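PDB 2E1N: Pex, which modifies the cyanobacterial circadian clock as a period extender and probably acts as a DNA-binding transcriptional regulator of the PadR-like family. Local coordinates for residues V39-R44 with L117-L122. Residues are numbered along the deposited sequence; the frame is centred on the assembly and turned at random.
Sequences VLAVLR and LWERYL
A41 meets W118 where helix 32-43 of the PadR-like winged-helix domain packs against the C-terminal helix 110-123, which follows the last strand of the wing sheet. The close approach is a helix-on-helix one, with the CA atoms of A41 and W118 7.2 Å apart and both CA–CB bonds directed at the opposing segment; the two segments bury 77 Å² in all.

The apolar part rests on one methyl group. A41 CB lies 3.6 Å from W118 CD1, on the pyrrole portion of the indole, and approaches the ring plane obliquely. With chi1 at 173°, W118 CG lies opposite the backbone N, and the CD1 corner of the indole meets A41 CB. One turn later in the same helix, L122 CD1 sits 3.4 Å above one face of this ring, offset toward its rim. Beyond the two segments, Y38, L30 and L57 also touch W118, so the indole joins three parts of the domain, and A115 extends the contact of A41 along helix 110-123.

Exposed E119 adds only a loose van der Waals contact at the margin, with no hydrogen bond or salt bridge to the other segment. A bend at chi2 (-66°) brings its carboxylate across toward A41, so that OE1 stands 4.0 Å from A41 CB.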
loop_
_atom_site.group_PDB
_atom_site.type_symbol
_atom_site.label_atom_id
_atom_site.label_comp_id
_atom_site.label_asym_id
_atom_site.label_seq_id
_atom_site.Cartn_x
_atom_site.Cartn_y
_atom_site.Cartn_z
ATOM N N VAL B 39 -9.816 13.875 -4.360
ATOM C CA VAL B 39 -10.911 14.827 -4.247
ATOM C C VAL B 39 -10.930 15.741 -5.446
ATOM O O VAL B 39 -11.977 15.954 -6.061
ATOM C CB VAL B 39 -10.806 15.606 -2.934
ATOM C CG1 VAL B 39 -11.776 16.775 -2.892
ATOM C CG2 VAL B 39 -11.020 14.633 -1.730
ATOM N N LEU B 40 -9.778 16.253 -5.845
ATOM C CA LEU B 40 -9.735 17.113 -7.013
ATOM C C LEU B 40 -10.131 16.432 -8.317
ATOM O O LEU B 40 -10.827 17.038 -9.142
ATOM C CB LEU B 40 -8.376 17.807 -7.113
ATOM C CG LEU B 40 -8.124 18.896 -6.038
ATOM C CD1 LEU B 40 -6.717 19.484 -6.237
ATOM C CD2 LEU B 40 -9.217 20.033 -5.986
ATOM N N ALA B 41 -9.748 15.162 -8.470
ATOM C CA ALA B 41 -10.182 14.341 -9.624
ATOM C C ALA B 41 -11.722 14.280 -9.709
ATOM O O ALA B 41 -12.273 14.392 -10.815
ATOM C CB ALA B 41 -9.566 12.943 -9.551
ATOM N N VAL B 42 -12.395 14.135 -8.570
ATOM C CA VAL B 42 -13.859 14.138 -8.515
ATOM C C VAL B 42 -14.444 15.494 -8.875
ATOM O O VAL B 42 -15.322 15.593 -9.735
ATOM C CB VAL B 42 -14.383 13.661 -7.137
ATOM C CG1 VAL B 42 -15.922 13.749 -7.069
ATOM C CG2 VAL B 42 -13.900 12.236 -6.858
ATOM N N LEU B 43 -13.937 16.545 -8.223
ATOM C CA LEU B 43 -14.488 17.884 -8.347
ATOM C C LEU B 43 -14.283 18.498 -9.735
ATOM O O LEU B 43 -14.989 19.434 -10.113
ATOM C CB LEU B 43 -13.904 18.766 -7.235
ATOM C CG LEU B 43 -14.286 18.385 -5.808
ATOM C CD1 LEU B 43 -13.734 19.433 -4.818
ATOM C CD2 LEU B 43 -15.830 18.248 -5.608
ATOM N N ARG B 44 -13.314 17.984 -10.500
ATOM C CA ARG B 44 -13.148 18.411 -11.883
ATOM C C ARG B 44 -14.335 18.003 -12.767
ATOM O O ARG B 44 -14.513 18.606 -13.831
ATOM C CB ARG B 44 -11.837 17.905 -12.473
ATOM C CG ARG B 44 -10.639 18.637 -11.872
ATOM C CD ARG B 44 -9.315 18.116 -12.409
ATOM N NE ARG B 44 -9.307 18.089 -13.858
ATOM C CZ ARG B 44 -9.098 19.135 -14.631
ATOM N NH1 ARG B 44 -8.887 20.339 -14.129
ATOM N NH2 ARG B 44 -9.107 18.963 -15.933
ATOM N N LEU B 117 -2.012 13.303 -10.979
ATOM C CA LEU B 117 -1.182 12.517 -10.081
ATOM C C LEU B 117 -1.977 11.325 -9.486
ATOM O O LEU B 117 -1.420 10.246 -9.262
ATOM C CB LEU B 117 -0.607 13.378 -8.965
ATOM C CG LEU B 117 0.392 14.488 -9.322
ATOM C CD1 LEU B 117 0.704 15.285 -8.065
ATOM C CD2 LEU B 117 1.653 13.925 -9.928
ATOM N N TRP B 118 -3.266 11.533 -9.209
ATOM C CA TRP B 118 -4.164 10.448 -8.819
ATOM C C TRP B 118 -4.255 9.371 -9.904
ATOM O O TRP B 118 -3.956 8.190 -9.655
ATOM C CB TRP B 118 -5.554 11.025 -8.518
ATOM C CG TRP B 118 -6.635 10.038 -8.267
ATOM C CD1 TRP B 118 -7.773 9.850 -9.014
ATOM C CD2 TRP B 118 -6.712 9.125 -7.188
ATOM N NE1 TRP B 118 -8.536 8.854 -8.468
ATOM C CE2 TRP B 118 -7.912 8.401 -7.336
ATOM C CE3 TRP B 118 -5.870 8.833 -6.104
ATOM C CZ2 TRP B 118 -8.289 7.413 -6.456
ATOM C CZ3 TRP B 118 -6.248 7.865 -5.236
ATOM C CH2 TRP B 118 -7.452 7.149 -5.421
ATOM N N GLU B 119 -4.633 9.790 -11.097
ATOM C CA GLU B 119 -4.877 8.848 -12.191
ATOM C C GLU B 119 -3.598 8.073 -12.529
ATOM O O GLU B 119 -3.625 6.840 -12.741
ATOM C CB GLU B 119 -5.411 9.559 -13.434
ATOM C CG GLU B 119 -6.682 10.393 -13.241
ATOM C CD GLU B 119 -7.952 9.581 -12.882
ATOM O OE1 GLU B 119 -8.921 10.212 -12.383
ATOM O OE2 GLU B 119 -8.004 8.347 -13.109
ATOM N N ARG B 120 -2.474 8.776 -12.545
ATOM C CA ARG B 120 -1.197 8.109 -12.819
ATOM C C ARG B 120 -0.897 7.071 -11.729
ATOM O O ARG B 120 -0.525 5.933 -12.037
ATOM C CB ARG B 120 -0.066 9.129 -13.004
ATOM C CG ARG B 120 -0.175 9.892 -14.335
ATOM C CD ARG B 120 1.180 10.404 -14.858
ATOM N NE ARG B 120 1.050 11.302 -16.022
ATOM C CZ ARG B 120 1.525 11.066 -17.256
ATOM N NH1 ARG B 120 2.168 9.944 -17.554
ATOM N NH2 ARG B 120 1.346 11.970 -18.217
ATOM N N TYR B 121 -1.109 7.450 -10.469
ATOM C CA TYR B 121 -0.956 6.542 -9.342
ATOM C C TYR B 121 -1.827 5.291 -9.501
ATOM O O TYR B 121 -1.389 4.169 -9.190
ATOM C CB TYR B 121 -1.313 7.267 -8.045
ATOM C CG TYR B 121 -1.271 6.412 -6.809
ATOM C CD1 TYR B 121 -0.121 6.335 -6.038
ATOM C CD2 TYR B 121 -2.395 5.703 -6.393
ATOM C CE1 TYR B 121 -0.079 5.574 -4.903
ATOM C CE2 TYR B 121 -2.361 4.939 -5.265
ATOM C CZ TYR B 121 -1.199 4.875 -4.523
ATOM O OH TYR B 121 -1.171 4.118 -3.373
ATOM N N LEU B 122 -3.046 5.476 -9.994
ATOM C CA LEU B 122 -3.962 4.347 -10.175
ATOM C C LEU B 122 -3.423 3.320 -11.172
ATOM O O LEU B 122 -3.500 2.116 -10.929
ATOM C CB LEU B 122 -5.338 4.825 -10.611
ATOM C CG LEU B 122 -6.137 5.462 -9.480
ATOM C CD1 LEU B 122 -7.469 5.878 -10.005
ATOM C CD2 LEU B 122 -6.253 4.504 -8.276
#